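Local coordinates for globin domain-containing protein (Pseudomonas aeruginosa, PDB 1TU9), which is of unknown function but folds as a globin around heme and, as a member of that family, may bind oxygen, at residues 42-46 with 47-51; 84-87 with 88-92; 107-111 with 112-116. One frame throughout, in Å; residues are numbered along the deposited sequence. Where two conformers were deposited one is given.

Contact 1 (42-46 with 47-51). With HEM (protoporphyrin IX containing Fe), chain B; PPI (propanoic acid), chain C; EDO (1,2-ethanediol), chain E.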
loop_
_atom_site.group_PDB
_atom_site.type_symbol
_atom_site.label_atom_id
_atom_site.label_comp_id
_atom_site.label_asym_id
_atom_site.label_seq_id
_atom_site.Cartn_x
_atom_site.Cartn_y
_atom_site.Cartn_z
ATOM N N ALA A 42 -7.990 6.611 13.994
ATOM C CA ALA A 42 -8.362 7.749 14.830
ATOM C C ALA A 42 -7.338 8.088 15.906
ATOM O O ALA A 42 -7.238 9.247 16.311
ATOM C CB ALA A 42 -9.728 7.513 15.452
ATOM N N THR A 43 -6.604 7.091 16.398
ATOM C CA THR A 43 -5.539 7.330 17.373
ATOM C C THR A 43 -4.235 6.729 16.884
ATOM O O THR A 43 -3.574 5.997 17.590
ATOM C CB THR A 43 -5.895 6.800 18.788
ATOM O OG1 THR A 43 -6.175 5.398 18.750
ATOM C CG2 THR A 43 -7.151 7.442 19.327
ATOM N N THR A 44 -3.882 7.087 15.652
ATOM C CA THR A 44 -2.596 6.785 15.039
ATOM C C THR A 44 -1.778 8.064 14.868
ATOM O O THR A 44 -2.314 9.099 14.468
ATOM C CB THR A 44 -2.855 6.117 13.667
ATOM O OG1 THR A 44 -3.503 4.854 13.866
ATOM C CG2 THR A 44 -1.538 5.810 12.911
ATOM N N ASP A 45 -0.488 7.986 15.153
ATOM C CA ASP A 45 0.437 9.074 14.838
ATOM C C ASP A 45 0.675 8.984 13.333
ATOM O O ASP A 45 1.404 8.110 12.864
ATOM C CB ASP A 45 1.719 8.880 15.637
ATOM C CG ASP A 45 2.799 9.859 15.289
ATOM O OD1 ASP A 45 2.679 10.544 14.240
ATOM O OD2 ASP A 45 3.800 9.960 16.030
ATOM N N MET A 46 0.030 9.865 12.582
ATOM C CA MET A 46 0.062 9.771 11.126
ATOM C C MET A 46 1.418 10.125 10.545
ATOM O O MET A 46 1.739 9.664 9.456
ATOM C CB MET A 46 -1.030 10.633 10.506
ATOM C CG MET A 46 -2.428 10.274 10.953
ATOM S SD MET A 46 -2.900 8.525 10.692
ATOM C CE MET A 46 -2.893 8.415 8.929
ATOM N N THR A 47 2.209 10.929 11.249
ATOM C CA THR A 47 3.560 11.230 10.796
ATOM C C THR A 47 4.416 9.973 10.835
ATOM O O THR A 47 5.068 9.613 9.846
ATOM C CB THR A 47 4.150 12.364 11.663
ATOM O OG1 THR A 47 3.365 13.546 11.461
ATOM C CG2 THR A 47 5.565 12.743 11.234
ATOM N N ALA A 48 4.352 9.256 11.950
ATOM C CA ALA A 48 5.053 7.992 12.075
ATOM C C ALA A 48 4.510 6.971 11.082
ATOM O O ALA A 48 5.264 6.206 10.500
ATOM C CB ALA A 48 4.941 7.474 13.495
ATOM N N GLN A 49 3.199 6.964 10.885
ATOM C CA GLN A 49 2.581 5.979 10.007
ATOM C C GLN A 49 3.061 6.124 8.567
ATOM O O GLN A 49 3.216 5.129 7.870
ATOM C CB GLN A 49 1.063 6.092 10.053
ATOM C CG GLN A 49 0.354 4.900 9.443
ATOM C CD GLN A 49 0.511 3.636 10.272
ATOM O OE1 GLN A 49 0.968 3.684 11.419
ATOM N NE2 GLN A 49 0.124 2.503 9.694
ATOM N N LYS A 50 3.298 7.351 8.112
ATOM C CA LYS A 50 3.807 7.569 6.759
ATOM C C LYS A 50 5.180 6.919 6.561
ATOM O O LYS A 50 5.463 6.365 5.498
ATOM C CB LYS A 50 3.809 9.064 6.449
ATOM C CG LYS A 50 2.369 9.598 6.304
ATOM C CD LYS A 50 2.220 11.092 6.408
ATOM C CE LYS A 50 0.750 11.489 6.466
ATOM N NZ LYS A 50 0.503 12.944 6.687
ATOM N N HIS A 51 6.022 6.951 7.581
ATOM C CA HIS A 51 7.299 6.264 7.508
ATOM C C HIS A 51 7.112 4.754 7.445
ATOM O O HIS A 51 7.762 4.064 6.658
ATOM C CB HIS A 51 8.182 6.667 8.682
ATOM C CG HIS A 51 8.615 8.098 8.633
ATOM N ND1 HIS A 51 9.644 8.534 7.831
ATOM C CD2 HIS A 51 8.136 9.195 9.261
ATOM C CE1 HIS A 51 9.797 9.837 7.985
ATOM N NE2 HIS A 51 8.896 10.264 8.849
HETATM C CHA HEM B . -0.226 -0.691 10.783
HETATM C CHB HEM B . 1.403 -1.639 6.216
HETATM C CHC HEM B . -3.100 -2.094 4.786
HETATM C CHD HEM B . -4.716 -0.287 8.955
HETATM C C1A HEM B . 0.582 -0.993 9.682
HETATM C C2A HEM B . 2.030 -1.159 9.699
HETATM C C3A HEM B . 2.477 -1.402 8.465
HETATM C C4A HEM B . 1.344 -1.414 7.571
HETATM C CMA HEM B . 3.950 -1.641 8.061
HETATM C CAA HEM B . 2.899 -1.078 10.958
HETATM C CBA HEM B . 3.400 -2.486 11.308
HETATM C CGA HEM B . 2.321 -3.547 11.234
HETATM O O1A HEM B . 1.385 -3.518 12.067
HETATM O O2A HEM B . 2.386 -4.447 10.351
HETATM C C1B HEM B . 0.336 -1.881 5.403
HETATM C C2B HEM B . 0.329 -2.259 3.997
HETATM C C3B HEM B . -0.932 -2.395 3.599
HETATM C C4B HEM B . -1.750 -2.083 4.772
HETATM C CMB HEM B . 1.592 -2.443 3.120
HETATM C CAB HEM B . -1.453 -2.761 2.182
HETATM C CBB HEM B . -0.881 -3.701 1.424
HETATM C C1C HEM B . -3.898 -1.567 5.771
HETATM C C2C HEM B . -5.288 -1.301 5.587
HETATM C C3C HEM B . -5.749 -0.774 6.714
HETATM C C4C HEM B . -4.657 -0.714 7.655
HETATM C CMC HEM B . -6.045 -1.593 4.289
HETATM C CAC HEM B . -7.207 -0.357 6.939
HETATM C CBC HEM B . -7.543 0.657 7.721
HETATM C C1D HEM B . -3.689 -0.250 9.848
HETATM C C2D HEM B . -3.834 0.198 11.197
HETATM C C3D HEM B . -2.456 0.094 11.800
HETATM C C4D HEM B . -1.589 -0.404 10.745
HETATM C CMD HEM B . -5.119 0.685 11.873
HETATM C CAD HEM B . -2.127 0.513 13.238
HETATM C CBD HEM B . -2.077 2.049 13.306
HETATM C CGD HEM B . -1.862 2.532 14.729
HETATM O O1D HEM B . -2.797 2.384 15.558
HETATM O O2D HEM B . -0.760 3.053 15.052
HETATM N NA HEM B . 0.224 -1.157 8.361
HETATM N NB HEM B . -0.957 -1.792 5.856
HETATM N NC HEM B . -3.519 -1.200 7.043
HETATM N ND HEM B . -2.373 -0.598 9.617
HETATM FE FE HEM B . -1.612 -1.224 7.836
HETATM C C1 PPI C . -1.380 1.468 7.004
HETATM C C2 PPI C . -1.948 1.214 5.658
HETATM C C3 PPI C . -2.009 2.514 4.975
HETATM O O1 PPI C . -1.241 0.604 7.811
HETATM O O2 PPI C . -1.035 2.719 7.352
HETATM C C1 EDO E . -3.417 12.874 6.120
HETATM O O1 EDO E . -2.242 12.939 5.339
HETATM C C2 EDO E . -3.105 12.193 7.433
HETATM O O2 EDO E . -2.138 12.942 8.137
HETATM O O HOH W 1 2.061 5.339 13.430
HETATM O O HOH W 2 2.927 13.263 14.862
#
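Q49 lies beside T44 where the chain enters helix 46-64: Q49 OE1 rests 3.6 Å from T44 CG2, the two side chains crossing at a slant. The other arm of the amide serves the ligand, with Q49 NE2 donating almost straight to PPI O2 (2.6 Å, 170°) and a weak second bond to PPI O1, the atom that sits 1.9 Å from the heme iron, FE. Q49 thus holds a ligand that itself ligates the metal, consistent with the distal position that histidine or glutamine commonly fills in globins. With CG swung anti to the backbone N (chi1 -166°), the chain then bends to bring the amide over the heme. The rotation of the Q49 amide is fixed from both arms: NE2 is held by the ligand, and water 1 donates to OE1 (2.8 Å) and also to D45 O (2.9 Å). D45 O in turn accepts from Q49 N. Further out, D45 is the N-cap of the helix. A48 N donates to D45 OD1 at 3.1 Å and 173°, reaching it from above the carboxylate plane; T47 N adds a weak bond, and water 2 donates to the same oxygen. One residue on, K50 N donates to M46 O (3.1 Å), while the extended K50 chain carries NZ to a salt bridge with D24 and to a 1,2-ethanediol, probably from the crystallisation liquor. Helix 22-32 packs against this helix start: Y27 meets M46, Q49 and K50 and also hydrogen-bonds the propanoic acid, F23 touches K50, and F41, in the loop after helix 35-40, lies against M46 and Q49.

Contact 2 (84-87 with 88-92). With HEM (protoporphyrin IX containing Fe), chain B.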
loop_
_atom_site.group_PDB
_atom_site.type_symbol
_atom_site.label_atom_id
_atom_site.label_comp_id
_atom_site.label_asym_id
_atom_site.label_seq_id
_atom_site.Cartn_x
_atom_site.Cartn_y
_atom_site.Cartn_z
ATOM N N LEU A 84 -5.008 -6.408 14.187
ATOM C CA LEU A 84 -5.562 -5.095 13.843
ATOM C C LEU A 84 -6.992 -5.191 13.314
ATOM O O LEU A 84 -7.775 -4.245 13.436
ATOM C CB LEU A 84 -4.685 -4.370 12.816
ATOM C CG LEU A 84 -3.350 -3.828 13.352
ATOM C CD1 LEU A 84 -2.432 -3.435 12.230
ATOM C CD2 LEU A 84 -3.586 -2.643 14.281
ATOM N N ASP A 85 -7.326 -6.330 12.722
ATOM C CA ASP A 85 -8.669 -6.644 12.212
ATOM C C ASP A 85 -9.038 -5.747 11.031
ATOM O O ASP A 85 -9.949 -4.919 11.109
ATOM C CB ASP A 85 -9.718 -6.616 13.336
ATOM C CG ASP A 85 -11.047 -7.170 12.911
ATOM O OD1 ASP A 85 -11.154 -7.725 11.804
ATOM O OD2 ASP A 85 -12.046 -7.104 13.662
ATOM N N ILE A 86 -8.351 -5.976 9.917
ATOM C CA ILE A 86 -8.540 -5.207 8.691
ATOM C C ILE A 86 -9.249 -6.106 7.680
ATOM O O ILE A 86 -8.659 -7.031 7.141
ATOM C CB ILE A 86 -7.184 -4.728 8.132
ATOM C CG1 ILE A 86 -6.399 -3.944 9.196
ATOM C CG2 ILE A 86 -7.402 -3.923 6.855
ATOM C CD1 ILE A 86 -7.151 -2.817 9.874
ATOM N N ARG A 87 -10.526 -5.826 7.442
ATOM C CA ARG A 87 -11.331 -6.644 6.540
ATOM C C ARG A 87 -10.779 -6.579 5.119
ATOM O O ARG A 87 -10.318 -5.519 4.678
ATOM C CB ARG A 87 -12.792 -6.194 6.563
ATOM C CG ARG A 87 -13.490 -6.595 7.841
ATOM C CD ARG A 87 -14.861 -5.992 8.043
ATOM N NE ARG A 87 -15.243 -6.053 9.454
ATOM C CZ ARG A 87 -16.303 -5.450 9.986
ATOM N NH1 ARG A 87 -17.123 -4.720 9.233
ATOM N NH2 ARG A 87 -16.545 -5.576 11.286
ATOM N N PRO A 88 -10.802 -7.704 4.405
ATOM C CA PRO A 88 -10.244 -7.744 3.046
ATOM C C PRO A 88 -10.747 -6.640 2.107
ATOM O O PRO A 88 -9.962 -6.157 1.300
ATOM C CB PRO A 88 -10.651 -9.136 2.550
ATOM C CG PRO A 88 -10.630 -9.943 3.801
ATOM C CD PRO A 88 -11.236 -9.044 4.850
ATOM N N GLU A 89 -11.999 -6.216 2.234
ATOM C CA GLU A 89 -12.541 -5.181 1.354
ATOM C C GLU A 89 -11.769 -3.859 1.446
ATOM O O GLU A 89 -11.730 -3.079 0.492
ATOM C CB GLU A 89 -14.026 -4.928 1.659
ATOM C CG GLU A 89 -14.995 -5.951 1.083
ATOM C CD GLU A 89 -16.449 -5.639 1.416
ATOM O OE1 GLU A 89 -16.836 -4.447 1.353
ATOM O OE2 GLU A 89 -17.219 -6.577 1.728
ATOM N N LEU A 90 -11.145 -3.594 2.583
ATOM C CA LEU A 90 -10.468 -2.319 2.788
ATOM C C LEU A 90 -9.212 -2.172 1.935
ATOM O O LEU A 90 -8.782 -1.054 1.663
ATOM C CB LEU A 90 -10.171 -2.088 4.272
ATOM C CG LEU A 90 -11.431 -2.069 5.159
ATOM C CD1 LEU A 90 -11.042 -1.770 6.590
ATOM C CD2 LEU A 90 -12.479 -1.062 4.663
ATOM N N TYR A 91 -8.626 -3.275 1.492
ATOM C CA TYR A 91 -7.423 -3.204 0.657
ATOM C C TYR A 91 -7.712 -2.623 -0.720
ATOM O O TYR A 91 -6.827 -2.028 -1.338
ATOM C CB TYR A 91 -6.732 -4.572 0.541
ATOM C CG TYR A 91 -6.188 -5.019 1.855
ATOM C CD1 TYR A 91 -6.969 -5.753 2.726
ATOM C CD2 TYR A 91 -4.921 -4.661 2.262
ATOM C CE1 TYR A 91 -6.494 -6.136 3.957
ATOM C CE2 TYR A 91 -4.427 -5.032 3.485
ATOM C CZ TYR A 91 -5.224 -5.766 4.348
ATOM O OH TYR A 91 -4.737 -6.131 5.582
ATOM N N ASP A 92 -8.931 -2.768 -1.213
ATOM C CA ASP A 92 -9.278 -2.165 -2.492
ATOM C C ASP A 92 -9.247 -0.646 -2.357
ATOM O O ASP A 92 -8.838 0.063 -3.278
ATOM C CB ASP A 92 -10.663 -2.634 -2.955
ATOM C CG ASP A 92 -10.784 -4.154 -3.026
ATOM O OD1 ASP A 92 -9.757 -4.858 -3.083
ATOM O OD2 ASP A 92 -11.889 -4.728 -3.037
HETATM C CHA HEM B . -0.226 -0.691 10.783
HETATM C CHB HEM B . 1.403 -1.639 6.216
HETATM C CHC HEM B . -3.100 -2.094 4.786
HETATM C CHD HEM B . -4.716 -0.287 8.955
HETATM C C1A HEM B . 0.582 -0.993 9.682
HETATM C C2A HEM B . 2.030 -1.159 9.699
HETATM C C3A HEM B . 2.477 -1.402 8.465
HETATM C C4A HEM B . 1.344 -1.414 7.571
HETATM C CMA HEM B . 3.950 -1.641 8.061
HETATM C CAA HEM B . 2.899 -1.078 10.958
HETATM C CBA HEM B . 3.400 -2.486 11.308
HETATM C CGA HEM B . 2.321 -3.547 11.234
HETATM O O1A HEM B . 1.385 -3.518 12.067
HETATM O O2A HEM B . 2.386 -4.447 10.351
HETATM C C1B HEM B . 0.336 -1.881 5.403
HETATM C C2B HEM B . 0.329 -2.259 3.997
HETATM C C3B HEM B . -0.932 -2.395 3.599
HETATM C C4B HEM B . -1.750 -2.083 4.772
HETATM C CMB HEM B . 1.592 -2.443 3.120
HETATM C CAB HEM B . -1.453 -2.761 2.182
HETATM C CBB HEM B . -0.881 -3.701 1.424
HETATM C C1C HEM B . -3.898 -1.567 5.771
HETATM C C2C HEM B . -5.288 -1.301 5.587
HETATM C C3C HEM B . -5.749 -0.774 6.714
HETATM C C4C HEM B . -4.657 -0.714 7.655
HETATM C CMC HEM B . -6.045 -1.593 4.289
HETATM C CAC HEM B . -7.207 -0.357 6.939
HETATM C CBC HEM B . -7.543 0.657 7.721
HETATM C C1D HEM B . -3.689 -0.250 9.848
HETATM C C2D HEM B . -3.834 0.198 11.197
HETATM C C3D HEM B . -2.456 0.094 11.800
HETATM C C4D HEM B . -1.589 -0.404 10.745
HETATM C CMD HEM B . -5.119 0.685 11.873
HETATM C CAD HEM B . -2.127 0.513 13.238
HETATM C CBD HEM B . -2.077 2.049 13.306
HETATM C CGD HEM B . -1.862 2.532 14.729
HETATM O O1D HEM B . -2.797 2.384 15.558
HETATM O O2D HEM B . -0.760 3.053 15.052
HETATM N NA HEM B . 0.224 -1.157 8.361
HETATM N NB HEM B . -0.957 -1.792 5.856
HETATM N NC HEM B . -3.519 -1.200 7.043
HETATM N ND HEM B . -2.373 -0.598 9.617
HETATM FE FE HEM B . -1.612 -1.224 7.836
HETATM O O HOH W 3 -6.223 -8.176 6.465
#
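I86 and Y91 meet beside the heme, I86 CG2 lying 3.8 Å from Y91 CE1. In I86 the CG1 branch runs anti to the carbonyl carbon (chi1 -55°), which leaves CG2 anti to the backbone N. CG2 reaches HEM C3C at 3.6 Å while CD1, carried by CG1, reaches HEM CHD, also at 3.6 Å. Y91 CG likewise stands anti to its carbonyl carbon, and a chi2 of 89° turns the ring so that methyl CMC of the heme sits over one face, offset toward the rim. Y91 CE2 comes to 3.5 Å from HEM CHC. Between the two residues the backbone makes a type I turn from R87 to L90, closed by L90 N donating to R87 O (3.0 Å, 156°). L90 CB packs against I86 CG2, and the R87 side chain extends away from the turn. L90 also touches Q36 and I37 of helix 35-40, and Y91 touches I125 and I128 of helix 111-130. I86 and Y91 both touch H79, the axial ligand of the iron, which places the contact on the proximal side. Water 3 lies 2.7 Å from Y91 OH and 2.8 Å from I86 O, so the phenol of the buried Y91 has a polar partner. Carbon atoms line the porphyrin and the axial histidine; across the two segments the polar bonds are those of the turn and the water, and an I86-H79 backbone bond ties the loop to the axial ligand's residue.

Contact 3 (107-111 with 112-116)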
loop_
_atom_site.group_PDB
_atom_site.type_symbol
_atom_site.label_atom_id
_atom_site.label_comp_id
_atom_site.label_asym_id
_atom_site.label_seq_id
_atom_site.Cartn_x
_atom_site.Cartn_y
_atom_site.Cartn_z
ATOM N N ARG A 107 5.235 12.210 -12.367
ATOM C CA ARG A 107 5.000 12.984 -13.583
ATOM C C ARG A 107 4.938 12.133 -14.848
ATOM O O ARG A 107 4.427 12.598 -15.859
ATOM C CB ARG A 107 6.092 14.049 -13.762
ATOM C CG ARG A 107 7.467 13.479 -14.046
ATOM C CD ARG A 107 8.535 14.535 -14.254
ATOM N NE ARG A 107 9.105 14.973 -12.985
ATOM C CZ ARG A 107 10.075 14.343 -12.319
ATOM N NH1 ARG A 107 10.619 13.226 -12.788
ATOM N NH2 ARG A 107 10.504 14.846 -11.170
ATOM N N ASP A 108 5.499 10.930 -14.802
ATOM C CA ASP A 108 5.516 10.013 -15.947
ATOM C C ASP A 108 4.432 8.938 -15.875
ATOM O O ASP A 108 4.411 8.032 -16.705
ATOM C CB ASP A 108 6.879 9.330 -16.047
ATOM C CG ASP A 108 8.000 10.299 -16.285
ATOM O OD1 ASP A 108 7.776 11.358 -16.918
ATOM O OD2 ASP A 108 9.147 10.059 -15.875
ATOM N N CYS A 109 3.536 9.031 -14.896
ATOM C CA CYS A 109 2.477 8.043 -14.728
ATOM C C CYS A 109 1.632 7.931 -15.991
ATOM O O CYS A 109 1.208 8.938 -16.562
ATOM C CB CYS A 109 1.573 8.408 -13.555
ATOM S SG CYS A 109 0.459 7.069 -13.092
ATOM N N ASP A 110 1.441 6.694 -16.436
ATOM C CA ASP A 110 0.584 6.383 -17.574
ATOM C C ASP A 110 -0.124 5.063 -17.301
ATOM O O ASP A 110 -0.012 4.509 -16.207
ATOM C CB ASP A 110 1.387 6.384 -18.886
ATOM C CG ASP A 110 2.522 5.386 -18.912
ATOM O OD1 ASP A 110 2.556 4.426 -18.119
ATOM O OD2 ASP A 110 3.445 5.488 -19.753
ATOM N N ALA A 111 -0.884 4.573 -18.278
ATOM C CA ALA A 111 -1.635 3.335 -18.078
ATOM C C ALA A 111 -0.731 2.173 -17.708
ATOM O O ALA A 111 -1.082 1.379 -16.863
ATOM C CB ALA A 111 -2.461 2.999 -19.301
ATOM N N GLU A 112 0.418 2.058 -18.354
ATOM C CA GLU A 112 1.352 0.992 -18.041
ATOM C C GLU A 112 1.821 1.066 -16.587
ATOM O O GLU A 112 1.907 0.050 -15.913
ATOM C CB GLU A 112 2.546 1.042 -18.986
ATOM C CG GLU A 112 2.201 0.623 -20.408
ATOM C CD GLU A 112 2.183 -0.881 -20.623
ATOM O OE1 GLU A 112 1.831 -1.293 -21.745
ATOM O OE2 GLU A 112 2.506 -1.663 -19.693
ATOM N N THR A 113 2.107 2.269 -16.103
ATOM C CA THR A 113 2.558 2.454 -14.720
ATOM C C THR A 113 1.465 2.014 -13.762
ATOM O O THR A 113 1.722 1.311 -12.786
ATOM C CB THR A 113 2.849 3.937 -14.455
ATOM O OG1 THR A 113 3.699 4.463 -15.477
ATOM C CG2 THR A 113 3.588 4.147 -13.148
ATOM N N ARG A 114 0.243 2.459 -14.021
ATOM C CA ARG A 114 -0.868 2.163 -13.123
ATOM C C ARG A 114 -1.132 0.671 -13.063
ATOM O O ARG A 114 -1.347 0.104 -12.004
ATOM C CB ARG A 114 -2.108 2.964 -13.535
ATOM C CG ARG A 114 -1.911 4.427 -13.167
ATOM C CD ARG A 114 -3.095 5.320 -13.213
ATOM N NE ARG A 114 -3.330 5.738 -14.572
ATOM C CZ ARG A 114 -4.264 5.247 -15.350
ATOM N NH1 ARG A 114 -5.108 4.334 -14.885
ATOM N NH2 ARG A 114 -4.373 5.701 -16.591
ATOM N N ASP A 115 -1.096 -0.008 -14.206
ATOM C CA ASP A 115 -1.318 -1.463 -14.224
ATOM C C ASP A 115 -0.192 -2.221 -13.542
ATOM O O ASP A 115 -0.408 -3.271 -12.929
ATOM C CB ASP A 115 -1.490 -1.981 -15.655
ATOM C CG ASP A 115 -2.927 -2.039 -16.080
ATOM O OD1 ASP A 115 -3.184 -2.233 -17.280
ATOM O OD2 ASP A 115 -3.878 -1.900 -15.291
ATOM N N ALA A 116 1.024 -1.713 -13.657
ATOM C CA ALA A 116 2.135 -2.334 -12.955
ATOM C C ALA A 116 1.959 -2.210 -11.440
ATOM O O ALA A 116 2.178 -3.165 -10.711
ATOM C CB ALA A 116 3.462 -1.735 -13.406
#
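D110 OD1 receives T113 N at 3.0 Å, nearly along its C-O axis, and has T113 OG1 at 2.9 Å, although the proton of that hydroxyl has another possible acceptor. D110 is the N-cap of helix 111-130, the last helix of the globin fold, and its carboxylate caps the first turn. The grip depends on chi1 of 60°, which sets CG between the backbone N and the carbonyl carbon and folds the acid back over the helix start; the D110 and T113 side chains then cross at about a right angle. Main-chain bonds take over from there: R114 N donates to D110 O (3.0 Å, 164°), and D115 N to A111 O (3.0 Å). A carboxylate at this end is probably favoured by the helix dipole. T113 is buried against S12 of helix 5-17, whereas C109 and R114 face helix 90-105, touching V102 and L99. R114 bends at chi3, and A111 CA lies 3.9 Å above one face of its guanidinium, offset toward the rim. C109 SG sits near the plane of that group, at its edge, and comes closest at R114 CG, 3.6 Å away.

Along the chain the contacts come in series, each where a loop enters a helix: contact 1 opens helix 46-64, contact 2 helix 90-105 and contact 3 helix 111-130. Contacts 1 and 2 both touch the heme, one on the side of the bound propanoic acid and the other on the side of the axial histidine; their centres are about 18 Å apart and their nearest atoms about 7 Å, so they do not touch each other. Contact 3 lies across the centre of the chain from both, about 28 Å and about 25 Å away between centres, just beyond the far end of helix 90-105, whose start lines the heme. Two helix starts thus frame the heme pocket, and the third lies at the surface, away from it.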